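PDB 3R4S: botulinum neurotoxin type C1 from Clostridium botulinum, which binds gangliosides through its heavy-chain receptor-binding region, which brings the toxin into nerve cells, where its separate protease part probably cleaves SNARE proteins. Local coordinates for residues L14-R19 against V61-N66; I210-I215 against N230-T235; H333-I338 against G388-R393; I371-F376 against V408-Y413. All coordinates share one frame; numbering follows the deposited sequence.

Interaction 1: residues L14-R19 against V61-N66; sequences LSLQNR and VIVTQN
Leu14 reaches Val63 with one methyl and brushes Gln65 with its base. Its CD1 lies 3.9 Å from Val63 CG1. Its CB lies 4.2 Å from Gln65 OE1. This is plain packing of a carbon on the amide oxygen. The amide NE2 makes a weak hydrogen bond to Lys184 O. Leu14 CG stands anti to the backbone N (chi1 174°), which sends the isobutyl group across the gap to the second strand. Phe213, Ile215 and Ile186 also touch Leu14. Ser15 points to the opposite face of its strand, where its OG pairs with Thr26 OG1. Leu16 turns back to the shared interior. Its CD2 meets the other branch of the same valine, Val63 CG2, at 4.0 Å. Val63 is therefore wedged between the two leucines, one methyl to each, and the side chains cross at a slant. Strand 12-18 belongs to one antiparallel sheet and strand 60-64 to another. The two sheets face each other as the layers of the lectin-like jelly roll, a concanavalin-type sandwich, and no hydrogen bond joins the segments. Phe188 and Val33 add to the apolar filling around Leu16. Gln17 is again on the outer face, held by Thr26 OG1 at its OE1 and by Asp212 OD1 at its NE2. The Arg19 guanidinium has Gln17 CD over one face, 3.5 Å above the plane and offset toward the rim.

Interaction 2: residues I210-I215 against N230-T235; sequences IRDFYI and NSLQYT
The Arg211 guanidinium meets Leu232 at its edge, with the carbonyl O of Leu232 close to its plane. NH1 and NH2 both grip that one oxygen, NH1 at 2.9 Å and NH2 at 2.8 Å from Leu232 O. The NH1 bond uses a lone pair in the carbonyl plane. The NH2 bond runs nearly along the C=O axis. With its other N-H, NH1 takes Asp212 OD2, also in the plane, 2.8 Å away in a straighter salt bridge (161°). Three in-plane bonds thus fix the rotation of the group, and Trp83 adds a cation-pi contact. The Tyr214 ring has Asp212 O over one face, 3.8 Å above the plane near the rim. Strand 207-216 is part of the jelly-roll sandwich, and helix 222-231 follows it on the way to the trefoil fold. Leu232 comes just after that helix, so the contact joins the chain after the helix to the sandwich. Leu232 CD2 touches two polar ends, 3.6 Å from Tyr214 OH and 3.7 Å from Asp212 OD2. The aspartate probably balances the buried arginine charge.

Interaction 3: residues H333-I338 against G388-R393; sequences HSTEDI and GTYRFR
The backbone bond from Ile338 N to Thr335 O, 3.1 Å long, closes a type II turn whose two end residues both touch Tyr390. Asp337 sits at the third position of the turn with a positive phi of 67°. The turn brings Thr335 and Ile338 to the same side, where the tyrosine ring reaches them. Thr335 comes at the ring edge: its CG2 lies near the ring plane, 3.7 Å from Tyr390 CE1 and 3.9 Å from Tyr390 CD1. The threonine hydroxyl takes no part in this. Thr335 OG1 is bonded to Met328 O, which leaves the methyl for the aromatic edge. Ile338 meets the far end of the ring. Its CG2 is 3.8 Å from Tyr390 CZ and 3.5 Å from Tyr390 OH, and it approaches obliquely. The two side chains cross at about a right angle. With Ile338 CG2 anti to the backbone N and CG1 anti to the carbonyl carbon (chi1 -57°), both branches lie near the phenol oxygen. The other side of the tyrosine runs past Gly388, whose CA is 3.6 Å from Tyr390 CE2. Met328, Ala330 and Thr407 also touch the tyrosine side chain. No hydrogen bond links the two segments, and the contact lies near the surface. It packs the loop leading into strand 338-345 against strand 381-392. Strand 401-409 pairs with both of these strands in the antiparallel sheet of the C-terminal beta-trefoil fold.

Interaction 4: residues I371-F376 against V408-Y413; sequences IFKSNF and VKQGNY
Lys373 is buried and meets the other segment with its carbon chain while its ammonium turns away. Its CB lies 4.0 Å from Val408 CG1. Its CG lies 3.9 Å from Gln410 NE2, and this is a packing contact only. CG stands anti to the backbone N (chi1 -174°), and bends at chi2 and chi4 carry NZ back along its own strand. There NZ is held by the carbonyls of Asp352 and Ile355, and weakly by Ser374 O at 3.0 Å. Phe356 adds a cation-pi contact. Backbone oxygens and a ring, rather than an acid, probably steady the charge. The side chain is about 12 Å from a bound sialic acid, so it does not touch that sugar. A second patch is aromatic. The Phe372 and Tyr413 rings have their centroids 5.9 Å apart, with planes inclined at 64°. Tyr413 CE1 lies at the Phe372 edge, 3.9 Å from Phe372 CE1. Ile381 touches both side chains. Tyr413 is the last residue of an inverse gamma turn centred on Asn412. Val408 also packs on Ile341 and Phe356, carrying the apolar layer inward. Strand 381-392 pairs with strand 367-374 and with strand 401-409, so the contact spans the two neighbours of one central strand. The three strands are part of the antiparallel sheet of the C-terminal beta-trefoil domain.

Overall arrangement
Interactions 1 and 2 are buried and lie in the jelly-roll half. They share one sheet, where strands 12-18 and 207-216 are neighbours, and they touch through backbone and side-chain bonds. Interaction 1 is mainly apolar packing between two sheets, with no hydrogen bond, whereas interaction 2 joins the chain after helix 222-231 to the sheet with a charged arginine. Interactions 3 and 4 belong to the trefoil half and alternate along the chain. They meet at a probable hydrogen bond, Gln410 N to Asp337 O, 2.8 Å. Interaction 3 is a surface contact at one tyrosine, while interaction 4 is partly buried and mixes aliphatic and aromatic packing. The centres of interactions 1 and 3 are about 56 Å apart.

Interaction 1: residues L14-R19 against V61-N66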
# COMPACT_ATOMS: atom_id res chain seq x y z
N LEU A 14 17.25 3.64 18.13
CA LEU A 14 15.97 4.33 18.32
C LEU A 14 14.90 3.45 17.75
O LEU A 14 15.04 2.93 16.65
CB LEU A 14 15.95 5.69 17.61
CG LEU A 14 14.60 6.40 17.65
CD1 LEU A 14 14.22 6.79 19.11
CD2 LEU A 14 14.60 7.63 16.75
N SER A 15 13.83 3.25 18.51
CA SER A 15 12.75 2.38 18.07
C SER A 15 11.44 3.01 18.52
O SER A 15 10.90 2.66 19.57
CB SER A 15 12.91 0.97 18.69
OG SER A 15 12.00 0.05 18.11
N LEU A 16 10.96 3.97 17.73
CA LEU A 16 9.74 4.70 18.06
C LEU A 16 8.52 3.83 17.77
O LEU A 16 8.24 3.50 16.61
CB LEU A 16 9.64 6.01 17.26
CG LEU A 16 8.42 6.89 17.56
CD1 LEU A 16 8.40 7.34 19.03
CD2 LEU A 16 8.38 8.10 16.65
N GLN A 17 7.82 3.45 18.83
CA GLN A 17 6.67 2.56 18.73
C GLN A 17 5.53 2.99 19.63
O GLN A 17 5.73 3.70 20.63
CB GLN A 17 7.08 1.13 19.08
CG GLN A 17 8.04 0.52 18.08
CD GLN A 17 8.40 -0.91 18.42
OE1 GLN A 17 8.95 -1.18 19.48
NE2 GLN A 17 8.09 -1.82 17.52
N ASN A 18 4.32 2.58 19.26
CA ASN A 18 3.13 2.78 20.08
C ASN A 18 2.98 1.57 20.99
O ASN A 18 2.70 0.46 20.53
CB ASN A 18 1.91 2.94 19.16
CG ASN A 18 0.59 3.12 19.92
OD1 ASN A 18 0.52 2.95 21.14
ND2 ASN A 18 -0.46 3.45 19.18
N ARG A 19 3.20 1.77 22.29
CA ARG A 19 3.03 0.70 23.27
C ARG A 19 2.12 1.18 24.40
O ARG A 19 2.36 2.22 25.00
CB ARG A 19 4.38 0.22 23.82
CG ARG A 19 5.26 -0.50 22.78
CD ARG A 19 4.46 -1.59 22.09
NE ARG A 19 5.25 -2.43 21.18
CZ ARG A 19 5.13 -2.45 19.85
NH1 ARG A 19 4.26 -1.64 19.23
NH2 ARG A 19 5.89 -3.27 19.13
N VAL A 61 5.04 15.30 16.83
CA VAL A 61 5.69 14.32 17.70
C VAL A 61 7.17 14.65 17.74
O VAL A 61 7.83 14.69 16.71
CB VAL A 61 5.50 12.88 17.20
CG1 VAL A 61 6.30 11.91 18.07
CG2 VAL A 61 4.01 12.49 17.19
N ILE A 62 7.69 14.89 18.94
CA ILE A 62 9.08 15.28 19.09
C ILE A 62 9.88 14.20 19.81
O ILE A 62 9.56 13.83 20.94
CB ILE A 62 9.20 16.58 19.90
CG1 ILE A 62 8.30 17.66 19.30
CG2 ILE A 62 10.64 17.03 19.96
CD1 ILE A 62 8.27 18.93 20.12
N VAL A 63 10.91 13.68 19.14
CA VAL A 63 11.80 12.69 19.75
C VAL A 63 13.11 13.37 20.11
O VAL A 63 13.76 13.99 19.25
CB VAL A 63 12.10 11.52 18.79
CG1 VAL A 63 13.04 10.52 19.46
CG2 VAL A 63 10.81 10.84 18.34
N THR A 64 13.50 13.27 21.38
CA THR A 64 14.77 13.84 21.83
C THR A 64 15.69 12.72 22.28
O THR A 64 15.49 12.10 23.32
CB THR A 64 14.58 14.85 22.97
OG1 THR A 64 13.68 15.87 22.53
CG2 THR A 64 15.92 15.49 23.36
N GLN A 65 16.70 12.45 21.46
CA GLN A 65 17.61 11.35 21.71
C GLN A 65 18.69 11.74 22.69
O GLN A 65 19.00 12.92 22.87
CB GLN A 65 18.28 10.90 20.41
CG GLN A 65 17.32 10.33 19.39
CD GLN A 65 17.99 10.10 18.06
OE1 GLN A 65 18.49 9.01 17.79
NE2 GLN A 65 18.05 11.15 17.22
N ASN A 66 19.27 10.73 23.33
CA ASN A 66 20.50 10.88 24.07
C ASN A 66 21.59 11.43 23.14
O ASN A 66 21.87 10.85 22.10
CB ASN A 66 20.90 9.51 24.64
CG ASN A 66 22.18 9.56 25.41
OD1 ASN A 66 23.25 9.79 24.84
ND2 ASN A 66 22.09 9.33 26.72

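Interaction 2: residues I210-I215 against N230-T235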
# COMPACT_ATOMS: atom_id res chain seq x y z
N ILE A 210 2.43 7.13 10.38
CA ILE A 210 3.75 6.59 10.62
C ILE A 210 3.67 5.44 11.62
O ILE A 210 2.92 5.50 12.60
CB ILE A 210 4.70 7.65 11.22
CG1 ILE A 210 4.85 8.85 10.28
CG2 ILE A 210 6.06 7.03 11.56
CD1 ILE A 210 5.60 8.54 8.99
N ARG A 211 4.44 4.38 11.38
CA ARG A 211 4.69 3.38 12.43
C ARG A 211 6.05 2.72 12.28
O ARG A 211 6.60 2.63 11.17
CB ARG A 211 3.57 2.33 12.52
CG ARG A 211 3.35 1.51 11.25
CD ARG A 211 4.08 0.17 11.30
NE ARG A 211 3.66 -0.73 10.21
CZ ARG A 211 3.98 -2.02 10.14
NH1 ARG A 211 4.74 -2.57 11.09
NH2 ARG A 211 3.55 -2.76 9.12
N ASP A 212 6.59 2.30 13.42
CA ASP A 212 7.89 1.65 13.51
C ASP A 212 9.03 2.44 12.85
O ASP A 212 9.64 1.99 11.88
CB ASP A 212 7.81 0.21 12.99
CG ASP A 212 6.88 -0.65 13.84
OD1 ASP A 212 6.94 -0.54 15.09
OD2 ASP A 212 6.08 -1.43 13.27
N PHE A 213 9.30 3.61 13.42
CA PHE A 213 10.40 4.47 12.97
C PHE A 213 11.65 4.08 13.75
O PHE A 213 11.74 4.32 14.96
CB PHE A 213 10.05 5.96 13.16
CG PHE A 213 11.14 6.89 12.74
CD1 PHE A 213 11.13 7.49 11.48
CD2 PHE A 213 12.20 7.18 13.60
CE1 PHE A 213 12.15 8.35 11.09
CE2 PHE A 213 13.22 8.03 13.23
CZ PHE A 213 13.20 8.61 11.97
N TYR A 214 12.59 3.43 13.07
CA TYR A 214 13.80 2.94 13.69
C TYR A 214 15.01 3.69 13.13
O TYR A 214 15.00 4.13 11.98
CB TYR A 214 13.99 1.46 13.37
CG TYR A 214 12.87 0.55 13.82
CD1 TYR A 214 11.92 0.97 14.76
CD2 TYR A 214 12.79 -0.76 13.35
CE1 TYR A 214 10.89 0.11 15.18
CE2 TYR A 214 11.77 -1.63 13.76
CZ TYR A 214 10.84 -1.19 14.68
OH TYR A 214 9.85 -2.07 15.07
N ILE A 215 16.06 3.79 13.94
CA ILE A 215 17.37 4.22 13.45
C ILE A 215 18.42 3.21 13.91
O ILE A 215 18.37 2.74 15.05
CB ILE A 215 17.74 5.63 13.96
CG1 ILE A 215 16.78 6.66 13.38
CG2 ILE A 215 19.20 5.97 13.63
CD1 ILE A 215 17.10 8.08 13.78
N ASN A 230 10.10 -7.59 5.87
CA ASN A 230 9.18 -8.70 6.07
C ASN A 230 8.85 -8.97 7.53
O ASN A 230 7.75 -9.41 7.85
CB ASN A 230 9.70 -9.95 5.36
CG ASN A 230 9.63 -9.81 3.86
OD1 ASN A 230 10.61 -10.01 3.15
ND2 ASN A 230 8.46 -9.43 3.37
N SER A 231 9.78 -8.68 8.43
CA SER A 231 9.52 -8.87 9.86
C SER A 231 8.48 -7.89 10.41
O SER A 231 8.01 -8.05 11.53
CB SER A 231 10.83 -8.75 10.65
OG SER A 231 11.11 -7.39 10.94
N LEU A 232 8.14 -6.87 9.64
CA LEU A 232 7.20 -5.87 10.13
C LEU A 232 5.81 -6.00 9.49
O LEU A 232 4.98 -5.10 9.62
CB LEU A 232 7.77 -4.46 9.92
CG LEU A 232 9.00 -4.15 10.78
CD1 LEU A 232 9.75 -2.93 10.26
CD2 LEU A 232 8.63 -3.99 12.27
N GLN A 233 5.56 -7.11 8.80
CA GLN A 233 4.26 -7.34 8.19
C GLN A 233 3.76 -8.75 8.46
O GLN A 233 4.56 -9.66 8.65
CB GLN A 233 4.32 -7.21 6.67
CG GLN A 233 5.25 -6.18 6.13
CD GLN A 233 5.41 -6.33 4.62
OE1 GLN A 233 6.46 -6.77 4.13
NE2 GLN A 233 4.37 -5.98 3.89
N TYR A 234 2.44 -8.90 8.42
CA TYR A 234 1.80 -10.20 8.30
C TYR A 234 1.53 -10.46 6.82
O TYR A 234 0.49 -10.06 6.29
CB TYR A 234 0.50 -10.21 9.09
CG TYR A 234 0.70 -10.06 10.58
CD1 TYR A 234 1.00 -11.17 11.37
CD2 TYR A 234 0.61 -8.82 11.20
CE1 TYR A 234 1.18 -11.06 12.74
CE2 TYR A 234 0.79 -8.70 12.58
CZ TYR A 234 1.08 -9.82 13.34
OH TYR A 234 1.26 -9.73 14.70
N THR A 235 2.47 -11.13 6.16
CA THR A 235 2.39 -11.28 4.71
C THR A 235 1.24 -12.16 4.23
O THR A 235 0.94 -12.17 3.04
CB THR A 235 3.71 -11.82 4.13
OG1 THR A 235 4.01 -13.09 4.72
CG2 THR A 235 4.87 -10.84 4.39

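Interaction 3: residues H333-I338 against G388-R393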
# COMPACT_ATOMS: atom_id res chain seq x y z
N HIS A 333 -8.58 -14.69 -30.39
CA HIS A 333 -8.11 -15.65 -29.39
C HIS A 333 -9.01 -16.88 -29.34
O HIS A 333 -10.20 -16.81 -29.68
CB HIS A 333 -8.05 -14.98 -28.01
CG HIS A 333 -7.20 -13.74 -27.99
ND1 HIS A 333 -7.52 -12.61 -28.69
CD2 HIS A 333 -6.04 -13.47 -27.34
CE1 HIS A 333 -6.60 -11.68 -28.49
NE2 HIS A 333 -5.69 -12.18 -27.67
N SER A 334 -8.45 -18.01 -28.94
CA SER A 334 -9.28 -19.16 -28.62
C SER A 334 -9.87 -18.89 -27.25
O SER A 334 -9.37 -18.04 -26.51
CB SER A 334 -8.46 -20.46 -28.61
OG SER A 334 -9.31 -21.59 -28.48
N THR A 335 -10.94 -19.59 -26.91
CA THR A 335 -11.61 -19.35 -25.63
C THR A 335 -11.73 -20.63 -24.82
O THR A 335 -12.61 -20.76 -23.96
CB THR A 335 -13.00 -18.76 -25.85
OG1 THR A 335 -13.77 -19.64 -26.68
CG2 THR A 335 -12.90 -17.40 -26.53
N GLU A 336 -10.85 -21.58 -25.09
CA GLU A 336 -10.89 -22.88 -24.43
C GLU A 336 -10.68 -22.74 -22.91
O GLU A 336 -9.71 -22.14 -22.46
CB GLU A 336 -9.84 -23.83 -25.03
CG GLU A 336 -10.01 -25.30 -24.61
CD GLU A 336 -8.94 -26.22 -25.20
OE1 GLU A 336 -8.21 -25.80 -26.13
OE2 GLU A 336 -8.84 -27.39 -24.74
N ASP A 337 -11.61 -23.31 -22.15
CA ASP A 337 -11.56 -23.30 -20.69
C ASP A 337 -11.74 -21.91 -20.08
O ASP A 337 -11.45 -21.71 -18.90
CB ASP A 337 -10.27 -23.94 -20.17
CG ASP A 337 -10.15 -25.40 -20.56
OD1 ASP A 337 -11.09 -26.16 -20.26
OD2 ASP A 337 -9.12 -25.78 -21.16
N ILE A 338 -12.21 -20.95 -20.88
CA ILE A 338 -12.52 -19.61 -20.40
C ILE A 338 -14.01 -19.48 -20.07
O ILE A 338 -14.86 -19.78 -20.91
CB ILE A 338 -12.19 -18.54 -21.45
CG1 ILE A 338 -10.72 -18.62 -21.88
CG2 ILE A 338 -12.48 -17.15 -20.90
CD1 ILE A 338 -9.76 -18.22 -20.77
N GLY A 388 -10.73 -10.20 -19.80
CA GLY A 388 -10.51 -10.14 -21.24
C GLY A 388 -11.70 -9.62 -22.02
O GLY A 388 -12.77 -9.34 -21.47
N THR A 389 -11.52 -9.50 -23.34
CA THR A 389 -12.55 -8.95 -24.20
C THR A 389 -13.25 -10.07 -24.97
O THR A 389 -12.61 -10.77 -25.75
CB THR A 389 -11.94 -7.95 -25.19
OG1 THR A 389 -11.40 -6.84 -24.46
CG2 THR A 389 -13.00 -7.43 -26.18
N TYR A 390 -14.54 -10.24 -24.73
CA TYR A 390 -15.30 -11.30 -25.39
C TYR A 390 -16.63 -10.81 -25.97
O TYR A 390 -17.12 -9.73 -25.63
CB TYR A 390 -15.52 -12.47 -24.42
CG TYR A 390 -14.22 -13.05 -23.91
CD1 TYR A 390 -13.59 -14.09 -24.58
CD2 TYR A 390 -13.60 -12.53 -22.77
CE1 TYR A 390 -12.39 -14.61 -24.12
CE2 TYR A 390 -12.40 -13.05 -22.31
CZ TYR A 390 -11.80 -14.09 -22.98
OH TYR A 390 -10.62 -14.61 -22.53
N ARG A 391 -17.21 -11.61 -26.87
CA ARG A 391 -18.43 -11.23 -27.58
C ARG A 391 -19.69 -11.71 -26.87
O ARG A 391 -19.84 -12.90 -26.61
CB ARG A 391 -18.39 -11.78 -29.01
CG ARG A 391 -17.40 -11.09 -29.93
CD ARG A 391 -18.12 -10.10 -30.85
NE ARG A 391 -17.16 -9.33 -31.64
CZ ARG A 391 -17.44 -8.21 -32.30
NH1 ARG A 391 -18.67 -7.71 -32.28
NH2 ARG A 391 -16.48 -7.60 -32.97
N PHE A 392 -20.59 -10.79 -26.56
CA PHE A 392 -21.85 -11.11 -25.91
C PHE A 392 -23.00 -10.38 -26.58
O PHE A 392 -22.80 -9.42 -27.33
CB PHE A 392 -21.85 -10.65 -24.44
CG PHE A 392 -20.85 -11.34 -23.55
CD1 PHE A 392 -21.23 -12.43 -22.77
CD2 PHE A 392 -19.55 -10.87 -23.45
CE1 PHE A 392 -20.31 -13.04 -21.92
CE2 PHE A 392 -18.64 -11.47 -22.60
CZ PHE A 392 -19.01 -12.56 -21.84
N ARG A 393 -24.22 -10.83 -26.29
CA ARG A 393 -25.42 -10.06 -26.56
C ARG A 393 -25.99 -9.70 -25.20
O ARG A 393 -26.54 -10.54 -24.50
CB ARG A 393 -26.44 -10.89 -27.34
CG ARG A 393 -26.00 -11.31 -28.73
CD ARG A 393 -27.13 -12.02 -29.49
NE ARG A 393 -26.72 -12.35 -30.85
CZ ARG A 393 -26.17 -13.50 -31.21
NH1 ARG A 393 -25.98 -14.46 -30.31
NH2 ARG A 393 -25.82 -13.70 -32.47

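Interaction 4: residues I371-F376 against V408-Y413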
# COMPACT_ATOMS: atom_id res chain seq x y z
N ILE A 371 -7.11 -14.68 -7.31
CA ILE A 371 -8.36 -15.29 -6.86
C ILE A 371 -8.63 -16.52 -7.71
O ILE A 371 -8.70 -16.45 -8.94
CB ILE A 371 -9.51 -14.28 -6.95
CG1 ILE A 371 -9.14 -13.01 -6.18
CG2 ILE A 371 -10.81 -14.90 -6.39
CD1 ILE A 371 -10.07 -11.83 -6.46
N PHE A 372 -8.74 -17.65 -7.03
CA PHE A 372 -8.80 -18.93 -7.69
C PHE A 372 -10.18 -19.53 -7.49
O PHE A 372 -10.75 -19.45 -6.40
CB PHE A 372 -7.75 -19.86 -7.08
CG PHE A 372 -6.33 -19.40 -7.29
CD1 PHE A 372 -5.59 -19.85 -8.38
CD2 PHE A 372 -5.75 -18.50 -6.41
CE1 PHE A 372 -4.29 -19.42 -8.58
CE2 PHE A 372 -4.44 -18.06 -6.60
CZ PHE A 372 -3.71 -18.53 -7.68
N LYS A 373 -10.70 -20.14 -8.55
CA LYS A 373 -11.96 -20.89 -8.47
C LYS A 373 -11.75 -22.14 -7.63
O LYS A 373 -10.82 -22.90 -7.86
CB LYS A 373 -12.47 -21.27 -9.85
CG LYS A 373 -13.86 -21.92 -9.81
CD LYS A 373 -14.95 -20.90 -9.44
CE LYS A 373 -16.29 -21.58 -9.15
NZ LYS A 373 -16.27 -22.29 -7.83
N SER A 374 -12.63 -22.34 -6.65
CA SER A 374 -12.41 -23.36 -5.64
C SER A 374 -13.69 -24.11 -5.34
O SER A 374 -14.78 -23.60 -5.58
CB SER A 374 -11.93 -22.67 -4.35
OG SER A 374 -11.74 -23.60 -3.29
N ASN A 375 -13.57 -25.33 -4.79
CA ASN A 375 -14.72 -26.00 -4.20
C ASN A 375 -14.83 -25.63 -2.71
O ASN A 375 -14.02 -24.85 -2.20
CB ASN A 375 -14.67 -27.53 -4.42
CG ASN A 375 -13.54 -28.20 -3.65
OD1 ASN A 375 -12.52 -27.58 -3.34
ND2 ASN A 375 -13.72 -29.48 -3.34
N PHE A 376 -15.82 -26.18 -2.02
CA PHE A 376 -16.13 -25.75 -0.65
C PHE A 376 -14.99 -25.90 0.35
O PHE A 376 -14.82 -25.07 1.23
CB PHE A 376 -17.37 -26.47 -0.11
CG PHE A 376 -17.11 -27.90 0.30
CD1 PHE A 376 -16.94 -28.23 1.64
CD2 PHE A 376 -17.01 -28.90 -0.66
CE1 PHE A 376 -16.69 -29.54 2.02
CE2 PHE A 376 -16.75 -30.21 -0.28
CZ PHE A 376 -16.60 -30.53 1.06
N VAL A 408 -12.90 -16.64 -15.53
CA VAL A 408 -12.12 -17.71 -14.91
C VAL A 408 -11.49 -18.52 -16.03
O VAL A 408 -12.17 -18.92 -16.97
CB VAL A 408 -12.99 -18.65 -14.06
CG1 VAL A 408 -12.16 -19.83 -13.53
CG2 VAL A 408 -13.65 -17.88 -12.90
N LYS A 409 -10.18 -18.72 -15.95
CA LYS A 409 -9.46 -19.61 -16.84
C LYS A 409 -9.24 -20.92 -16.09
O LYS A 409 -8.55 -20.95 -15.08
CB LYS A 409 -8.11 -19.00 -17.22
CG LYS A 409 -7.15 -19.95 -17.94
CD LYS A 409 -7.79 -20.53 -19.18
CE LYS A 409 -6.75 -21.17 -20.11
NZ LYS A 409 -6.06 -22.30 -19.45
N GLN A 410 -9.85 -22.00 -16.58
CA GLN A 410 -9.61 -23.32 -16.00
C GLN A 410 -8.61 -24.09 -16.88
O GLN A 410 -7.71 -23.49 -17.46
CB GLN A 410 -10.93 -24.08 -15.78
CG GLN A 410 -11.88 -23.34 -14.84
CD GLN A 410 -13.00 -24.21 -14.28
OE1 GLN A 410 -13.65 -24.95 -15.01
NE2 GLN A 410 -13.24 -24.09 -12.99
N GLY A 411 -8.75 -25.41 -16.96
CA GLY A 411 -7.72 -26.20 -17.62
C GLY A 411 -6.41 -25.97 -16.89
O GLY A 411 -6.40 -25.79 -15.67
N ASN A 412 -5.29 -25.94 -17.61
CA ASN A 412 -4.01 -25.65 -16.97
C ASN A 412 -3.82 -24.17 -16.70
O ASN A 412 -3.14 -23.48 -17.45
CB ASN A 412 -2.82 -26.18 -17.77
CG ASN A 412 -1.50 -25.88 -17.09
OD1 ASN A 412 -1.46 -25.64 -15.89
ND2 ASN A 412 -0.41 -25.86 -17.86
N TYR A 413 -4.40 -23.67 -15.62
CA TYR A 413 -4.35 -22.24 -15.35
C TYR A 413 -2.95 -21.78 -14.94
O TYR A 413 -2.66 -20.58 -14.96
CB TYR A 413 -5.38 -21.85 -14.29
CG TYR A 413 -5.14 -22.51 -12.96
CD1 TYR A 413 -4.25 -21.96 -12.04
CD2 TYR A 413 -5.78 -23.70 -12.62
CE1 TYR A 413 -4.02 -22.57 -10.82
CE2 TYR A 413 -5.56 -24.31 -11.39
CZ TYR A 413 -4.66 -23.74 -10.50
OH TYR A 413 -4.41 -24.32 -9.29